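Local coordinates for protein sortase B (Listeria monocytogenes serovar 1/2a, PDB 5JCV) that anchors surface proteins to the cell wall as a transpeptidase, cleaving their C-terminal sorting signal and passing through a thioester intermediate with the substrate, at residues G16-P28 against G78-F92. Sequence-based numbering, arbitrary orientation.
Sequences GWLTIIDTEIDYP and GSMFADLRKYLDKDF
In this sortase domain the beta hairpin 16-28, two antiparallel strands joined through a type II turn at Ile-20 to Thr-23, packs against the loop and 3-10 segment of 78-92, and two hydrogen bonds fix the pair. At the turn, Asp-83 OD2 takes the backbone N of Glu-24 at 2.8 Å, nearly along its own C-O axis and with an N-H...O angle of 164°. The Thr-23 side chain bonds within its own segment: with chi1 at 77°, OG1 lies between the backbone N and the carbonyl carbon, donates to Ile-20 O and accepts from Ile-25 N, an ST turn. This leaves CG2 to meet Phe-92 CZ and the aliphatic part of Lys-86.

On strand 26-28, Tyr-27 OH accepts from the N of Met-80, a selenomethionine, at 3.0 Å. The Met-80 chain, bent at chi2 and chi3, then folds back to set SE over one face of the same ring, 4.2 Å from its centroid and 23° off the normal, a Met-aromatic contact. Tyr-27 is thus gripped at its hydroxyl and on its face by one residue.

The apolar part of the contact runs along the hairpin. Leu-18 CD2 meets the edge of the Phe-81 ring, 3.5 Å from CE1, whereas Ile-25 CD1 reaches both Phe-81 and Leu-84, 3.8 Å from Leu-84 CD2. Further along, Ile-20 CG2 touches the rim of Tyr-87, 3.7 Å from OH, a hydroxyl that is also hydrogen-bonded to His-96 O. Asp-22 OD2 is hydrogen-bonded to His-96 NE2, which joins the turn to the residue just past helix 90-95. On the inner side, Leu-18, Ile-20 and Leu-84 touch Leu-163 of strand 160-165, and Leu-84 and Tyr-87 continue onto Ile-179 of strand 176-182.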
loop_
_atom_site.group_PDB
_atom_site.type_symbol
_atom_site.label_atom_id
_atom_site.label_comp_id
_atom_site.label_asym_id
_atom_site.label_seq_id
_atom_site.Cartn_x
_atom_site.Cartn_y
_atom_site.Cartn_z
ATOM N N GLY A 16 5.327 3.768 -0.392
ATOM C CA GLY A 16 5.316 4.709 0.711
ATOM C C GLY A 16 5.483 6.164 0.304
ATOM O O GLY A 16 5.457 6.501 -0.888
ATOM N N TRP A 17 5.653 7.014 1.312
ATOM C CA TRP A 17 5.798 8.463 1.126
ATOM C C TRP A 17 6.716 8.999 2.223
ATOM O O TRP A 17 6.741 8.465 3.341
ATOM C CB TRP A 17 4.455 9.213 1.172
ATOM C CG TRP A 17 4.596 10.532 0.549
ATOM C CD1 TRP A 17 5.050 11.652 1.133
ATOM C CD2 TRP A 17 4.349 10.863 -0.818
ATOM N NE1 TRP A 17 5.078 12.679 0.234
ATOM C CE2 TRP A 17 4.684 12.201 -0.986
ATOM C CE3 TRP A 17 3.867 10.144 -1.920
ATOM C CZ2 TRP A 17 4.543 12.860 -2.206
ATOM C CZ3 TRP A 17 3.749 10.789 -3.142
ATOM C CH2 TRP A 17 4.085 12.134 -3.274
ATOM N N LEU A 18 7.484 10.042 1.892
ATOM C CA LEU A 18 8.409 10.656 2.856
ATOM C C LEU A 18 8.252 12.179 2.827
ATOM O O LEU A 18 8.205 12.809 1.758
ATOM C CB LEU A 18 9.859 10.270 2.463
ATOM C CG LEU A 18 10.957 10.817 3.389
ATOM C CD1 LEU A 18 10.849 10.270 4.801
ATOM C CD2 LEU A 18 12.342 10.504 2.865
ATOM N N THR A 19 8.214 12.805 3.980
ATOM C CA THR A 19 8.093 14.255 3.994
ATOM C C THR A 19 8.936 14.795 5.127
ATOM O O THR A 19 8.839 14.306 6.274
ATOM C CB THR A 19 6.616 14.748 4.211
ATOM O OG1 THR A 19 5.837 14.427 3.054
ATOM C CG2 THR A 19 6.564 16.255 4.380
ATOM N N ILE A 20 9.761 15.792 4.813
ATOM C CA ILE A 20 10.427 16.526 5.867
ATOM C C ILE A 20 10.101 18.012 5.642
ATOM O O ILE A 20 10.374 18.574 4.582
ATOM C CB ILE A 20 11.950 16.305 5.876
ATOM C CG1 ILE A 20 12.292 14.828 5.943
ATOM C CG2 ILE A 20 12.587 17.081 7.042
ATOM C CD1 ILE A 20 13.782 14.592 5.849
ATOM N N ILE A 21 9.450 18.610 6.627
ATOM C CA ILE A 21 9.034 20.022 6.585
ATOM C C ILE A 21 10.224 20.946 6.314
ATOM O O ILE A 21 11.311 20.710 6.822
ATOM C CB ILE A 21 8.371 20.405 7.952
ATOM C CG1 ILE A 21 7.080 19.578 8.198
ATOM C CG2 ILE A 21 8.049 21.884 8.035
ATOM C CD1 ILE A 21 6.015 19.715 7.133
ATOM N N ASP A 22 10.008 22.009 5.545
ATOM C CA ASP A 22 11.050 23.015 5.210
ATOM C C ASP A 22 12.187 22.405 4.386
ATOM O O ASP A 22 13.327 22.813 4.497
ATOM C CB ASP A 22 11.596 23.715 6.468
ATOM C CG ASP A 22 10.477 24.399 7.297
ATOM O OD1 ASP A 22 9.430 24.775 6.748
ATOM O OD2 ASP A 22 10.644 24.573 8.502
ATOM N N THR A 23 11.875 21.407 3.565
ATOM C CA THR A 23 12.853 20.874 2.598
ATOM C C THR A 23 12.139 20.560 1.325
ATOM O O THR A 23 10.921 20.659 1.277
ATOM C CB THR A 23 13.559 19.609 3.087
ATOM O OG1 THR A 23 12.682 18.472 2.966
ATOM C CG2 THR A 23 14.015 19.774 4.522
ATOM N N GLU A 24 12.879 20.157 0.299
ATOM C CA GLU A 24 12.257 19.657 -0.905
ATOM C C GLU A 24 11.783 18.239 -0.712
ATOM O O GLU A 24 11.180 17.715 -1.617
ATOM C CB GLU A 24 13.232 19.684 -2.099
ATOM C CG GLU A 24 13.737 21.073 -2.434
ATOM C CD GLU A 24 14.237 21.217 -3.874
ATOM O OE1 GLU A 24 14.054 20.320 -4.708
ATOM O OE2 GLU A 24 14.885 22.249 -4.164
ATOM N N ILE A 25 12.095 17.595 0.421
ATOM C CA ILE A 25 11.888 16.141 0.557
ATOM C C ILE A 25 10.416 15.886 0.904
ATOM O O ILE A 25 9.979 16.062 2.055
ATOM C CB ILE A 25 12.775 15.505 1.634
ATOM C CG1 ILE A 25 14.226 15.662 1.223
ATOM C CG2 ILE A 25 12.430 14.006 1.764
ATOM C CD1 ILE A 25 15.214 15.390 2.330
ATOM N N ASP A 26 9.656 15.580 -0.135
ATOM C CA ASP A 26 8.222 15.361 -0.048
ATOM C C ASP A 26 7.952 14.487 -1.255
ATOM O O ASP A 26 7.586 14.980 -2.307
ATOM C CB ASP A 26 7.478 16.688 -0.148
ATOM C CG ASP A 26 5.952 16.538 0.110
ATOM O OD1 ASP A 26 5.426 15.399 0.295
ATOM O OD2 ASP A 26 5.294 17.586 0.152
ATOM N N TYR A 27 8.263 13.195 -1.137
ATOM C CA TYR A 27 8.397 12.373 -2.294
ATOM C C TYR A 27 7.782 10.991 -2.064
ATOM O O TYR A 27 7.694 10.522 -0.911
ATOM C CB TYR A 27 9.878 12.179 -2.649
ATOM C CG TYR A 27 10.649 13.398 -3.157
ATOM C CD1 TYR A 27 10.282 14.042 -4.330
ATOM C CD2 TYR A 27 11.817 13.838 -2.504
ATOM C CE1 TYR A 27 11.009 15.125 -4.816
ATOM C CE2 TYR A 27 12.543 14.915 -2.982
ATOM C CZ TYR A 27 12.146 15.556 -4.146
ATOM O OH TYR A 27 12.858 16.647 -4.624
ATOM N N PRO A 28 7.355 10.342 -3.162
ATOM C CA PRO A 28 6.994 8.957 -3.113
ATOM C C PRO A 28 8.240 8.121 -2.889
ATOM O O PRO A 28 9.345 8.496 -3.334
ATOM C CB PRO A 28 6.399 8.707 -4.495
ATOM C CG PRO A 28 7.158 9.655 -5.370
ATOM C CD PRO A 28 7.183 10.889 -4.518
ATOM N N GLY A 78 19.661 20.535 -5.735
ATOM C CA GLY A 78 18.951 20.644 -4.456
ATOM C C GLY A 78 17.751 19.714 -4.281
ATOM O O GLY A 78 17.104 19.711 -3.218
ATOM N N SER A 79 17.470 18.890 -5.288
ATOM C CA SER A 79 16.350 17.935 -5.195
ATOM C C SER A 79 16.743 16.634 -4.543
ATOM O O SER A 79 17.915 16.415 -4.181
ATOM C CB SER A 79 15.769 17.665 -6.596
ATOM O OG SER A 79 16.754 17.188 -7.483
HETATM N N MSE A 80 15.755 15.746 -4.433
HETATM C CA MSE A 80 15.947 14.388 -3.914
HETATM C C MSE A 80 16.434 14.539 -2.499
HETATM O O MSE A 80 15.791 15.249 -1.719
HETATM C CB MSE A 80 16.772 13.506 -4.868
HETATM C CG MSE A 80 16.265 13.572 -6.308
HETATM SE SE MSE A 80 14.287 13.337 -6.511
HETATM C CE MSE A 80 14.162 11.517 -5.983
ATOM N N PHE A 81 17.543 13.895 -2.136
ATOM C CA PHE A 81 18.062 13.939 -0.770
ATOM C C PHE A 81 19.152 14.963 -0.546
ATOM O O PHE A 81 19.809 14.962 0.498
ATOM C CB PHE A 81 18.533 12.577 -0.347
ATOM C CG PHE A 81 17.472 11.713 0.280
ATOM C CD1 PHE A 81 16.130 12.129 0.398
ATOM C CD2 PHE A 81 17.806 10.430 0.724
ATOM C CE1 PHE A 81 15.180 11.311 1.000
ATOM C CE2 PHE A 81 16.863 9.622 1.326
ATOM C CZ PHE A 81 15.543 10.061 1.435
ATOM N N ALA A 82 19.317 15.911 -1.453
ATOM C CA ALA A 82 20.290 16.984 -1.150
ATOM C C ALA A 82 20.000 17.666 0.179
ATOM O O ALA A 82 20.944 18.101 0.872
ATOM C CB ALA A 82 20.365 18.016 -2.269
ATOM N N ASP A 83 18.713 17.786 0.565
ATOM C CA ASP A 83 18.400 18.534 1.796
ATOM C C ASP A 83 18.738 17.803 3.103
ATOM O O ASP A 83 18.672 18.410 4.179
ATOM C CB ASP A 83 16.946 19.030 1.799
ATOM C CG ASP A 83 16.769 20.335 0.997
ATOM O OD1 ASP A 83 17.794 20.977 0.596
ATOM O OD2 ASP A 83 15.589 20.695 0.746
ATOM N N LEU A 84 19.153 16.541 3.038
ATOM C CA LEU A 84 19.572 15.814 4.261
ATOM C C LEU A 84 20.710 16.556 4.999
ATOM O O LEU A 84 20.812 16.522 6.244
ATOM C CB LEU A 84 19.995 14.341 3.934
ATOM C CG LEU A 84 18.907 13.336 3.520
ATOM C CD1 LEU A 84 19.365 11.878 3.531
ATOM C CD2 LEU A 84 17.734 13.498 4.449
ATOM N N ARG A 85 21.544 17.250 4.231
ATOM C CA ARG A 85 22.671 18.002 4.782
ATOM C C ARG A 85 22.233 19.158 5.700
ATOM O O ARG A 85 23.033 19.679 6.492
ATOM C CB ARG A 85 23.542 18.532 3.637
ATOM C CG ARG A 85 22.825 19.669 2.899
ATOM C CD ARG A 85 23.619 20.327 1.779
ATOM N NE ARG A 85 22.843 21.367 1.121
ATOM C CZ ARG A 85 23.297 22.135 0.130
ATOM N NH1 ARG A 85 24.555 22.012 -0.316
ATOM N NH2 ARG A 85 22.494 23.055 -0.402
ATOM N N LYS A 86 20.978 19.589 5.602
ATOM C CA LYS A 86 20.506 20.633 6.540
ATOM C C LYS A 86 20.628 20.206 8.015
ATOM O O LYS A 86 20.796 21.043 8.926
ATOM C CB LYS A 86 19.063 21.014 6.254
ATOM C CG LYS A 86 18.805 21.703 4.910
ATOM C CD LYS A 86 17.300 21.919 4.736
ATOM C CE LYS A 86 16.958 22.731 3.505
ATOM N NZ LYS A 86 17.047 24.200 3.772
ATOM N N TYR A 87 20.566 18.910 8.253
ATOM C CA TYR A 87 20.755 18.383 9.575
ATOM C C TYR A 87 22.165 18.557 10.171
ATOM O O TYR A 87 22.335 18.256 11.333
ATOM C CB TYR A 87 20.270 16.897 9.644
ATOM C CG TYR A 87 18.767 16.803 9.708
ATOM C CD1 TYR A 87 18.118 17.093 10.873
ATOM C CD2 TYR A 87 17.999 16.448 8.606
ATOM C CE1 TYR A 87 16.735 17.048 10.973
ATOM C CE2 TYR A 87 16.598 16.411 8.685
ATOM C CZ TYR A 87 15.971 16.723 9.887
ATOM O OH TYR A 87 14.575 16.687 10.079
ATOM N N LEU A 88 23.167 19.020 9.411
ATOM C CA LEU A 88 24.479 19.366 9.987
ATOM C C LEU A 88 24.475 20.754 10.641
ATOM O O LEU A 88 25.390 21.091 11.369
ATOM C CB LEU A 88 25.564 19.391 8.902
ATOM C CG LEU A 88 25.883 18.090 8.177
ATOM C CD1 LEU A 88 26.843 18.354 7.025
ATOM C CD2 LEU A 88 26.445 17.073 9.170
ATOM N N ASP A 89 23.461 21.556 10.314
ATOM C CA ASP A 89 23.140 22.830 10.961
ATOM C C ASP A 89 22.297 22.527 12.194
ATOM O O ASP A 89 21.155 22.045 12.084
ATOM C CB ASP A 89 22.366 23.674 9.952
ATOM C CG ASP A 89 21.857 24.988 10.511
ATOM O OD1 ASP A 89 22.014 25.230 11.731
ATOM O OD2 ASP A 89 21.270 25.761 9.691
ATOM N N LYS A 90 22.861 22.788 13.370
ATOM C CA LYS A 90 22.198 22.456 14.629
ATOM C C LYS A 90 20.856 23.134 14.767
ATOM O O LYS A 90 19.922 22.531 15.288
ATOM C CB LYS A 90 23.051 22.797 15.843
ATOM C CG LYS A 90 22.435 22.229 17.121
ATOM C CD LYS A 90 23.434 22.081 18.267
ATOM C CE LYS A 90 23.118 20.862 19.143
ATOM N NZ LYS A 90 24.294 20.472 19.984
ATOM N N ASP A 91 20.755 24.372 14.278
ATOM C CA ASP A 91 19.509 25.131 14.356
ATOM C C ASP A 91 18.391 24.379 13.656
ATOM O O ASP A 91 17.292 24.243 14.193
ATOM C CB ASP A 91 19.655 26.508 13.702
ATOM C CG ASP A 91 20.562 27.461 14.497
ATOM O OD1 ASP A 91 20.932 27.148 15.662
ATOM O OD2 ASP A 91 20.895 28.530 13.927
ATOM N N PHE A 92 18.670 23.879 12.450
ATOM C CA PHE A 92 17.667 23.109 11.725
ATOM C C PHE A 92 17.213 21.856 12.482
ATOM O O PHE A 92 16.020 21.520 12.490
ATOM C CB PHE A 92 18.154 22.732 10.343
ATOM C CG PHE A 92 17.064 22.182 9.464
ATOM C CD1 PHE A 92 16.290 23.037 8.669
ATOM C CD2 PHE A 92 16.767 20.811 9.473
ATOM C CE1 PHE A 92 15.279 22.520 7.863
ATOM C CE2 PHE A 92 15.759 20.305 8.682
ATOM C CZ PHE A 92 15.022 21.151 7.871
#